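Local coordinates for DCN1-like protein 3 (Homo sapiens, PDB 4GBA), which promotes neddylation of cullins by helping transfer NEDD8 from N-terminally acetylated E2 enzymes to cullin-RBX complexes, here through its DCUN1 (PONY) domain, at residues Arg7-Phe12 with Phe59-Phe64; Trp49-Ala54 with Asp66-Ile71; Pro172-Tyr177 with Trp193-Arg198. All coordinates share one frame; numbering follows the deposited sequence.

Interaction 1 of 3, residues Arg7-Phe12 with Phe59-Phe64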
loop_
_atom_site.group_PDB
_atom_site.type_symbol
_atom_site.label_atom_id
_atom_site.label_comp_id
_atom_site.label_asym_id
_atom_site.label_seq_id
_atom_site.Cartn_x
_atom_site.Cartn_y
_atom_site.Cartn_z
ATOM N N ARG A 7 14.284 14.926 21.679
ATOM C CA ARG A 7 14.893 14.524 20.422
ATOM C C ARG A 7 13.811 14.379 19.346
ATOM O O ARG A 7 14.037 14.699 18.177
ATOM C CB ARG A 7 15.719 13.247 20.589
ATOM C CG ARG A 7 16.906 13.421 21.516
ATOM C CD ARG A 7 18.071 12.517 21.149
ATOM N NE ARG A 7 17.653 11.148 20.874
ATOM C CZ ARG A 7 18.496 10.155 20.624
ATOM N NH1 ARG A 7 19.798 10.394 20.633
ATOM N NH2 ARG A 7 18.045 8.930 20.357
ATOM N N LEU A 8 12.629 13.929 19.762
ATOM C CA LEU A 8 11.515 13.734 18.841
ATOM C C LEU A 8 11.045 15.061 18.257
ATOM O O LEU A 8 10.800 15.168 17.055
ATOM C CB LEU A 8 10.357 13.006 19.520
ATOM C CG LEU A 8 9.348 12.367 18.559
ATOM C CD1 LEU A 8 10.068 11.721 17.398
ATOM C CD2 LEU A 8 8.469 11.343 19.274
ATOM N N GLU A 9 10.932 16.072 19.110
ATOM C CA GLU A 9 10.598 17.413 18.643
ATOM C C GLU A 9 11.618 17.957 17.640
ATOM O O GLU A 9 11.238 18.534 16.624
ATOM C CB GLU A 9 10.478 18.377 19.818
ATOM C CG GLU A 9 10.010 19.754 19.399
ATOM C CD GLU A 9 8.556 19.755 18.946
ATOM O OE1 GLU A 9 8.228 20.502 17.994
ATOM O OE2 GLU A 9 7.747 19.013 19.550
ATOM N N GLU A 10 12.910 17.795 17.921
ATOM C CA GLU A 10 13.927 18.249 16.967
ATOM C C GLU A 10 13.854 17.450 15.655
ATOM O O GLU A 10 14.031 18.000 14.567
ATOM C CB GLU A 10 15.337 18.175 17.568
ATOM N N LEU A 11 13.587 16.153 15.769
ATOM C CA LEU A 11 13.464 15.293 14.601
ATOM C C LEU A 11 12.284 15.721 13.748
ATOM O O LEU A 11 12.414 15.879 12.535
ATOM C CB LEU A 11 13.288 13.841 15.018
ATOM C CG LEU A 11 13.325 12.841 13.871
ATOM C CD1 LEU A 11 14.654 12.940 13.137
ATOM C CD2 LEU A 11 13.103 11.439 14.417
ATOM N N PHE A 12 11.136 15.919 14.385
ATOM C CA PHE A 12 9.966 16.404 13.673
ATOM C C PHE A 12 10.242 17.731 12.991
ATOM O O PHE A 12 9.915 17.915 11.824
ATOM C CB PHE A 12 8.756 16.543 14.606
ATOM C CG PHE A 12 7.487 16.970 13.898
ATOM C CD1 PHE A 12 6.850 16.113 13.006
ATOM C CD2 PHE A 12 6.936 18.225 14.123
ATOM C CE1 PHE A 12 5.685 16.500 12.359
ATOM C CE2 PHE A 12 5.773 18.613 13.477
ATOM C CZ PHE A 12 5.148 17.748 12.596
ATOM N N PHE A 59 2.706 13.231 7.075
ATOM C CA PHE A 59 2.556 12.802 8.466
ATOM C C PHE A 59 2.206 14.046 9.261
ATOM O O PHE A 59 3.029 14.953 9.364
ATOM C CB PHE A 59 3.866 12.267 9.048
ATOM C CG PHE A 59 4.379 11.015 8.396
ATOM C CD1 PHE A 59 3.515 10.015 7.990
ATOM C CD2 PHE A 59 5.752 10.834 8.204
ATOM C CE1 PHE A 59 3.995 8.851 7.409
ATOM C CE2 PHE A 59 6.244 9.675 7.618
ATOM C CZ PHE A 59 5.356 8.678 7.222
ATOM N N THR A 60 1.005 14.112 9.825
ATOM C CA THR A 60 0.690 15.215 10.735
ATOM C C THR A 60 1.557 15.094 11.985
ATOM O O THR A 60 2.069 14.013 12.299
ATOM C CB THR A 60 -0.794 15.205 11.172
ATOM O OG1 THR A 60 -1.037 14.054 11.986
ATOM C CG2 THR A 60 -1.719 15.177 9.958
ATOM N N ARG A 61 1.721 16.196 12.705
ATOM C CA ARG A 61 2.423 16.149 13.983
ATOM C C ARG A 61 1.993 14.962 14.857
ATOM O O ARG A 61 2.841 14.251 15.385
ATOM C CB ARG A 61 2.239 17.456 14.746
ATOM C CG ARG A 61 2.778 17.400 16.159
ATOM C CD ARG A 61 2.692 18.745 16.861
ATOM N NE ARG A 61 3.690 18.837 17.921
ATOM C CZ ARG A 61 4.866 19.449 17.791
ATOM N NH1 ARG A 61 5.192 20.055 16.651
ATOM N NH2 ARG A 61 5.711 19.470 18.812
ATOM N N LYS A 62 0.685 14.740 15.004
ATOM C CA LYS A 62 0.186 13.655 15.842
ATOM C C LYS A 62 0.537 12.256 15.339
ATOM O O LYS A 62 0.855 11.361 16.130
ATOM C CB LYS A 62 -1.333 13.748 16.027
ATOM C CG LYS A 62 -1.856 12.745 17.057
ATOM C CD LYS A 62 -3.371 12.721 17.133
ATOM C CE LYS A 62 -3.848 11.591 18.038
ATOM N NZ LYS A 62 -3.298 11.725 19.427
ATOM N N GLU A 63 0.443 12.056 14.029
ATOM C CA GLU A 63 0.802 10.773 13.420
ATOM C C GLU A 63 2.279 10.475 13.668
ATOM O O GLU A 63 2.655 9.374 14.074
ATOM C CB GLU A 63 0.496 10.782 11.911
ATOM C CG GLU A 63 -1.003 10.772 11.587
ATOM C CD GLU A 63 -1.341 11.273 10.172
ATOM O OE1 GLU A 63 -0.429 11.657 9.399
ATOM O OE2 GLU A 63 -2.544 11.286 9.830
ATOM N N PHE A 64 3.111 11.479 13.431
ATOM C CA PHE A 64 4.539 11.316 13.575
ATOM C C PHE A 64 4.897 11.003 15.039
ATOM O O PHE A 64 5.611 10.034 15.332
ATOM C CB PHE A 64 5.271 12.559 13.059
ATOM C CG PHE A 64 6.744 12.362 12.913
ATOM C CD1 PHE A 64 7.266 11.754 11.779
ATOM C CD2 PHE A 64 7.618 12.761 13.923
ATOM C CE1 PHE A 64 8.640 11.559 11.643
ATOM C CE2 PHE A 64 8.988 12.573 13.793
ATOM C CZ PHE A 64 9.497 11.972 12.644
#

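Interaction 2 of 3, residues Trp49-Ala54 with Asp66-Ile71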
loop_
_atom_site.group_PDB
_atom_site.type_symbol
_atom_site.label_atom_id
_atom_site.label_comp_id
_atom_site.label_asym_id
_atom_site.label_seq_id
_atom_site.Cartn_x
_atom_site.Cartn_y
_atom_site.Cartn_z
ATOM N N TRP A 49 1.840 2.823 7.725
ATOM C CA TRP A 49 0.912 1.957 8.433
ATOM C C TRP A 49 1.027 2.160 9.959
ATOM O O TRP A 49 0.054 2.532 10.615
ATOM C CB TRP A 49 1.158 0.498 8.018
ATOM C CG TRP A 49 0.429 -0.554 8.852
ATOM C CD1 TRP A 49 -0.908 -0.607 9.127
ATOM C CD2 TRP A 49 1.012 -1.716 9.471
ATOM N NE1 TRP A 49 -1.197 -1.725 9.876
ATOM C CE2 TRP A 49 -0.039 -2.419 10.107
ATOM C CE3 TRP A 49 2.318 -2.223 9.554
ATOM C CZ2 TRP A 49 0.177 -3.606 10.822
ATOM C CZ3 TRP A 49 2.536 -3.405 10.264
ATOM C CH2 TRP A 49 1.466 -4.082 10.891
ATOM N N LYS A 50 2.226 1.940 10.501
ATOM C CA LYS A 50 2.528 2.187 11.920
ATOM C C LYS A 50 2.148 3.597 12.411
ATOM O O LYS A 50 1.695 3.760 13.544
ATOM C CB LYS A 50 4.013 1.933 12.189
ATOM C CG LYS A 50 4.265 0.791 13.102
ATOM C CD LYS A 50 3.571 -0.446 12.623
ATOM C CE LYS A 50 3.682 -1.541 13.673
ATOM N NZ LYS A 50 3.270 -1.006 14.983
ATOM N N PHE A 51 2.342 4.615 11.566
ATOM C CA PHE A 51 1.996 5.988 11.945
ATOM C C PHE A 51 0.524 6.276 11.687
ATOM O O PHE A 51 0.032 7.366 11.993
ATOM C CB PHE A 51 2.847 7.010 11.181
ATOM C CG PHE A 51 4.314 6.985 11.542
ATOM C CD1 PHE A 51 4.821 6.028 12.411
ATOM C CD2 PHE A 51 5.178 7.924 11.017
ATOM C CE1 PHE A 51 6.163 6.003 12.740
ATOM C CE2 PHE A 51 6.521 7.913 11.342
ATOM C CZ PHE A 51 7.013 6.950 12.210
ATOM N N GLN A 52 -0.169 5.304 11.094
ATOM C CA GLN A 52 -1.589 5.453 10.765
ATOM C C GLN A 52 -1.865 6.723 9.955
ATOM O O GLN A 52 -2.749 7.510 10.316
ATOM C CB GLN A 52 -2.430 5.499 12.046
ATOM C CG GLN A 52 -2.193 4.358 13.016
ATOM C CD GLN A 52 -3.249 4.328 14.105
ATOM O OE1 GLN A 52 -2.991 4.695 15.254
ATOM N NE2 GLN A 52 -4.456 3.912 13.739
ATOM N N ALA A 53 -1.109 6.928 8.880
ATOM C CA ALA A 53 -1.242 8.140 8.084
ATOM C C ALA A 53 -2.518 8.170 7.201
ATOM O O ALA A 53 -3.414 9.015 7.381
ATOM C CB ALA A 53 -0.004 8.341 7.248
ATOM N N ALA A 54 -2.587 7.254 6.245
ATOM C CA ALA A 54 -3.704 7.188 5.286
ATOM C C ALA A 54 -3.794 8.354 4.267
ATOM O O ALA A 54 -4.537 8.264 3.275
ATOM C CB ALA A 54 -5.048 6.974 6.016
ATOM N N ASP A 66 2.804 9.971 17.583
ATOM C CA ASP A 66 2.181 8.714 17.997
ATOM C C ASP A 66 2.868 7.515 17.365
ATOM O O ASP A 66 2.969 6.464 17.987
ATOM C CB ASP A 66 0.702 8.679 17.602
ATOM C CG ASP A 66 -0.192 9.434 18.565
ATOM O OD1 ASP A 66 0.315 10.055 19.522
ATOM O OD2 ASP A 66 -1.419 9.413 18.343
ATOM N N GLY A 67 3.303 7.668 16.116
ATOM C CA GLY A 67 3.932 6.587 15.381
ATOM C C GLY A 67 5.351 6.312 15.860
ATOM O O GLY A 67 5.755 5.154 16.029
ATOM N N CYS A 68 6.120 7.377 16.078
ATOM C CA CYS A 68 7.445 7.216 16.672
ATOM C C CYS A 68 7.359 6.585 18.059
ATOM O O CYS A 68 8.029 5.593 18.321
ATOM C CB CYS A 68 8.216 8.528 16.684
ATOM S SG CYS A 68 8.779 9.005 15.026
ATOM N N LYS A 69 6.508 7.125 18.924
ATOM C CA LYS A 69 6.246 6.486 20.221
ATOM C C LYS A 69 5.864 5.011 20.098
ATOM O O LYS A 69 6.322 4.184 20.873
ATOM C CB LYS A 69 5.165 7.240 21.010
ATOM C CG LYS A 69 5.611 8.606 21.531
ATOM C CD LYS A 69 4.443 9.422 22.092
ATOM C CE LYS A 69 4.780 10.911 22.076
ATOM N NZ LYS A 69 3.577 11.763 22.285
ATOM N N ALA A 70 5.027 4.681 19.119
ATOM C CA ALA A 70 4.540 3.311 18.959
ATOM C C ALA A 70 5.660 2.322 18.660
ATOM O O ALA A 70 5.580 1.153 19.040
ATOM C CB ALA A 70 3.457 3.241 17.876
ATOM N N ILE A 71 6.696 2.787 17.967
ATOM C CA ILE A 71 7.811 1.923 17.605
ATOM C C ILE A 71 9.059 2.236 18.442
ATOM O O ILE A 71 10.136 1.692 18.204
ATOM C CB ILE A 71 8.113 2.000 16.101
ATOM C CG1 ILE A 71 8.567 3.413 15.719
ATOM C CG2 ILE A 71 6.868 1.590 15.316
ATOM C CD1 ILE A 71 9.141 3.536 14.317
#

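Interaction 3 of 3, residues Pro172-Tyr177 with Trp193-Arg198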
loop_
_atom_site.group_PDB
_atom_site.type_symbol
_atom_site.label_atom_id
_atom_site.label_comp_id
_atom_site.label_asym_id
_atom_site.label_seq_id
_atom_site.Cartn_x
_atom_site.Cartn_y
_atom_site.Cartn_z
ATOM N N PRO A 172 -2.709 -21.943 -7.834
ATOM C CA PRO A 172 -2.427 -21.663 -9.252
ATOM C C PRO A 172 -3.391 -22.311 -10.252
ATOM O O PRO A 172 -3.501 -21.842 -11.396
ATOM C CB PRO A 172 -1.029 -22.255 -9.445
ATOM C CG PRO A 172 -0.952 -23.353 -8.431
ATOM C CD PRO A 172 -1.706 -22.842 -7.233
ATOM N N ASP A 173 -4.074 -23.368 -9.821
ATOM C CA ASP A 173 -4.880 -24.200 -10.719
ATOM C C ASP A 173 -6.176 -23.550 -11.239
ATOM O O ASP A 173 -6.621 -23.846 -12.360
ATOM C CB ASP A 173 -5.204 -25.531 -10.033
ATOM C CG ASP A 173 -5.803 -25.339 -8.649
ATOM O OD1 ASP A 173 -6.642 -24.422 -8.484
ATOM O OD2 ASP A 173 -5.429 -26.097 -7.723
ATOM N N LEU A 174 -6.774 -22.671 -10.432
ATOM C CA LEU A 174 -8.091 -22.103 -10.740
ATOM C C LEU A 174 -9.207 -23.110 -10.486
ATOM O O LEU A 174 -10.356 -22.875 -10.856
ATOM C CB LEU A 174 -8.173 -21.636 -12.195
ATOM C CG LEU A 174 -7.607 -20.258 -12.519
ATOM C CD1 LEU A 174 -6.179 -20.164 -12.032
ATOM C CD2 LEU A 174 -7.699 -19.948 -14.014
ATOM N N SER A 175 -8.870 -24.237 -9.864
ATOM C CA SER A 175 -9.819 -25.338 -9.749
ATOM C C SER A 175 -10.979 -25.010 -8.808
ATOM O O SER A 175 -12.051 -25.617 -8.909
ATOM C CB SER A 175 -9.118 -26.651 -9.346
ATOM O OG SER A 175 -8.891 -26.743 -7.944
ATOM N N ASN A 176 -10.770 -24.042 -7.912
ATOM C CA ASN A 176 -11.792 -23.666 -6.936
ATOM C C ASN A 176 -12.605 -22.444 -7.354
ATOM O O ASN A 176 -13.425 -21.952 -6.583
ATOM C CB ASN A 176 -11.177 -23.419 -5.557
ATOM C CG ASN A 176 -10.337 -24.578 -5.078
ATOM O OD1 ASN A 176 -10.859 -25.659 -4.813
ATOM N ND2 ASN A 176 -9.026 -24.360 -4.952
ATOM N N TYR A 177 -12.379 -21.951 -8.567
ATOM C CA TYR A 177 -13.146 -20.806 -9.058
ATOM C C TYR A 177 -14.530 -21.195 -9.583
ATOM O O TYR A 177 -14.657 -22.083 -10.429
ATOM C CB TYR A 177 -12.392 -20.032 -10.151
ATOM C CG TYR A 177 -13.205 -18.862 -10.664
ATOM C CD1 TYR A 177 -13.304 -17.695 -9.922
ATOM C CD2 TYR A 177 -13.901 -18.938 -11.864
ATOM C CE1 TYR A 177 -14.057 -16.631 -10.358
ATOM C CE2 TYR A 177 -14.661 -17.868 -12.315
ATOM C CZ TYR A 177 -14.733 -16.716 -11.553
ATOM O OH TYR A 177 -15.481 -15.636 -11.962
ATOM N N TRP A 193 -9.951 -13.656 -19.099
ATOM C CA TRP A 193 -8.701 -13.141 -19.643
ATOM C C TRP A 193 -7.520 -14.073 -19.376
ATOM O O TRP A 193 -6.633 -14.228 -20.215
ATOM C CB TRP A 193 -8.416 -11.766 -19.052
ATOM C CG TRP A 193 -7.101 -11.152 -19.488
ATOM C CD1 TRP A 193 -6.910 -10.251 -20.505
ATOM C CD2 TRP A 193 -5.802 -11.371 -18.903
ATOM N NE1 TRP A 193 -5.581 -9.904 -20.590
ATOM C CE2 TRP A 193 -4.877 -10.578 -19.615
ATOM C CE3 TRP A 193 -5.329 -12.164 -17.845
ATOM C CZ2 TRP A 193 -3.514 -10.552 -19.311
ATOM C CZ3 TRP A 193 -3.970 -12.142 -17.544
ATOM C CH2 TRP A 193 -3.081 -11.342 -18.271
ATOM N N GLU A 194 -7.517 -14.696 -18.206
ATOM C CA GLU A 194 -6.414 -15.556 -17.808
ATOM C C GLU A 194 -6.517 -16.939 -18.447
ATOM O O GLU A 194 -5.501 -17.606 -18.665
ATOM C CB GLU A 194 -6.343 -15.665 -16.285
ATOM C CG GLU A 194 -5.382 -16.727 -15.784
ATOM C CD GLU A 194 -3.926 -16.402 -16.091
ATOM O OE1 GLU A 194 -3.668 -15.318 -16.664
ATOM O OE2 GLU A 194 -3.044 -17.228 -15.758
ATOM N N MET A 195 -7.741 -17.374 -18.737
ATOM C CA MET A 195 -7.947 -18.589 -19.531
ATOM C C MET A 195 -7.464 -18.379 -20.968
ATOM O O MET A 195 -6.806 -19.240 -21.547
ATOM C CB MET A 195 -9.424 -19.015 -19.531
ATOM C CG MET A 195 -9.888 -19.618 -18.220
ATOM S SD MET A 195 -8.635 -20.736 -17.559
ATOM C CE MET A 195 -9.080 -22.302 -18.308
ATOM N N GLU A 196 -7.791 -17.226 -21.537
ATOM C CA GLU A 196 -7.365 -16.916 -22.892
ATOM C C GLU A 196 -5.846 -16.871 -23.018
ATOM O O GLU A 196 -5.292 -17.387 -23.991
ATOM C CB GLU A 196 -7.978 -15.601 -23.384
ATOM C CG GLU A 196 -7.299 -15.033 -24.627
ATOM C CD GLU A 196 -7.285 -16.012 -25.802
ATOM O OE1 GLU A 196 -8.238 -16.817 -25.919
ATOM O OE2 GLU A 196 -6.318 -15.977 -26.603
ATOM N N ARG A 197 -5.164 -16.262 -22.050
ATOM C CA ARG A 197 -3.714 -16.165 -22.165
ATOM C C ARG A 197 -3.036 -17.522 -22.000
ATOM O O ARG A 197 -2.006 -17.776 -22.611
ATOM C CB ARG A 197 -3.116 -15.120 -21.220
ATOM C CG ARG A 197 -3.124 -15.507 -19.765
ATOM C CD ARG A 197 -1.979 -14.834 -19.046
ATOM N NE ARG A 197 -0.719 -15.465 -19.396
ATOM C CZ ARG A 197 -0.211 -16.510 -18.748
ATOM N NH1 ARG A 197 -0.865 -17.031 -17.723
ATOM N NH2 ARG A 197 0.949 -17.033 -19.125
ATOM N N ARG A 198 -3.619 -18.399 -21.196
ATOM C CA ARG A 198 -3.103 -19.759 -21.106
ATOM C C ARG A 198 -3.253 -20.495 -22.440
ATOM O O ARG A 198 -2.372 -21.270 -22.833
ATOM C CB ARG A 198 -3.769 -20.520 -19.964
ATOM C CG ARG A 198 -3.241 -20.082 -18.615
ATOM C CD ARG A 198 -3.993 -20.681 -17.453
ATOM N NE ARG A 198 -3.780 -19.870 -16.259
ATOM C CZ ARG A 198 -3.815 -20.333 -15.015
ATOM N NH1 ARG A 198 -4.051 -21.619 -14.786
ATOM N NH2 ARG A 198 -3.606 -19.506 -13.995
#

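Interaction 1 of 3, residues Arg7-Phe12 with Phe59-Phe64
F12 and F64 both hold CG anti to the backbone N (chi1 -177° and -168°), which places each ring beside its own carbonyl carbon and aims it across the gap past the other, in the opposite direction. The rings meet obliquely, their planes 45° apart. F12 CD1 lies 3.6 Å from F64 CD2, and the broad flat side chains fill the gap between helices without demanding any polar partner. Two leucines extend this apolar surface: L8 CD1 lies 3.9 Å from F64 CE2, and L11 CD2 approaches the edge of the F64 ring at CZ, 4.1 Å away. The far end of F12 rests on the first turn of the other helix, where CZ comes within 3.5 Å of R61 CA. R61 suits the margin because its extended aliphatic chain passes F12 before its charge emerges. Its guanidinium stands nearly perpendicular to the F12 ring and nearly coplanar with the E9 carboxylate, forming a salt bridge whose exact geometry is doubtful. The R61 NH1 to E9 OE1 bond is weak at 3.3 Å. The helix receiving F12 starts in a capping box: T60 OG1 caps the first turn by accepting from E63 N at 3.2 Å, and T60 N returns the bond to E63 OE1 at 2.9 Å. Helix 7-13 thus covers the start of helix 61-71, with I23 of strand 22-23 also touching F12 and F64; F59, paired with I23 across the two short antiparallel strands, packs against M28 and F31 of helix 25-34 and a modified side chain of the bound peptide.

Interaction 2 of 3, residues Trp49-Ala54 with Asp66-Ile71
F51 meets G67, C68 and I71 mainly through apolar packing. With CG anti to the carbonyl carbon (chi1 -67°), the phenyl group swings from the end of its helix to helix 61-71 and packs close to the G67 backbone, though its detailed placement there is doubtful. Glycine suits that position because, having no side chain, it lets the chains come together until the F51 and G67 CA atoms are only 4.0 Å apart. I71 CD1 reaches the ring's edge, 4.2 Å from F51 CE1. The other branch of I71 serves K50: CG2 lies 3.5 Å from K50 CG, so the lysine contributes its methylenes here, while its CD lies over one face of the W49 ring, toward the rim, and NZ makes a weak, long ion pair with E89.

A sulfur-aromatic contact adds to the packing. C68 SG is 4.9 Å from the F51 ring centroid and sits obliquely, 50° from the ring normal; its closest ring atom is CZ, at 3.9 Å from SG. A small, polarisable thiol fits well beside an aromatic group in this buried setting.

Among the backbone bonds, Q52 N binds W49 O at 2.8 Å. With positive phi and two bonds back into the last turn, Q52 closes helix 42-50 in a Schellman motif, and this C-terminal end packs against helix 61-71 at G67, within the DCUN1 domain.

Interaction 3 of 3, residues Pro172-Tyr177 with Trp193-Arg198
L174 and R198 approach from opposite directions, the leucine presenting its methyls to the flat guanidinium. L174 CD2 stands 3.9 Å above the plane of the R198 guanidinium, over its centre, while CD1 is 3.3 Å from R198 NH2. This is apolar covering of a face that forms few hydrogen bonds, since arginine's N-H groups point outward in the plane. M195 closes in from the helix, its bent chain bringing SD to 3.8 Å from L174 CD2; a flexible thioether adapts readily to the leucine sliding past it.

The polar partners lie at the guanidinium's edges. P172 O sits in its plane and accepts a fork of two weak bonds, 3.4 Å from R198 NH1 and 3.5 Å from R198 NH2. Another edge is taken by E194, one turn earlier on the helix: R198 NE and NH2 both grip OE2, at 2.8 and 2.9 Å. NH2 uses the anti lone pair of OE2, whereas NE comes from above the carboxylate plane. R198 is extended from CG to NE, reaching the loop, and this side-on grip, with both nitrogens on one oxygen, probably limits rotation of its flat end. R197 NH1 also bridges to E194, so two positive groups probably stabilise the carboxylate's negative charge.

The loop has its own order. L174 has a positive phi (75°), and its side chain points toward the helix. D173 OD1 accepts from S175 N at 2.6 Å, making an Asx turn that overlaps the start of the type I beta turn from L174 to Y177. Together, these features form a surface contact between the loop joining helices 157-169 and 185-199 and the second of those helices, along which E194, itself buried, is reached by R197 and R198 in an i to i+3 and i to i+4 salt-bridge network.

Interactions 1 and 2 share helix 61-71 and touch: their centres are 10 Å apart, and L8 packs on C68 while E63 lies against F51 O. Interaction 2 is the more buried and is held by apolar and sulfur-aromatic packing around a glycine. Interaction 1 has an aromatic interior but carries charged residues at its margin. Interaction 3 belongs to another region, on the opposite side of the chain's centre, with its centre about 48 Å from that of interaction 1 and 39 Å from that of interaction 2. It ties a loop to helix 185-199 at the surface, where an arginine held by a glutamate and a proline carbonyl, with leucine and methionine beside it, replaces the aromatic core.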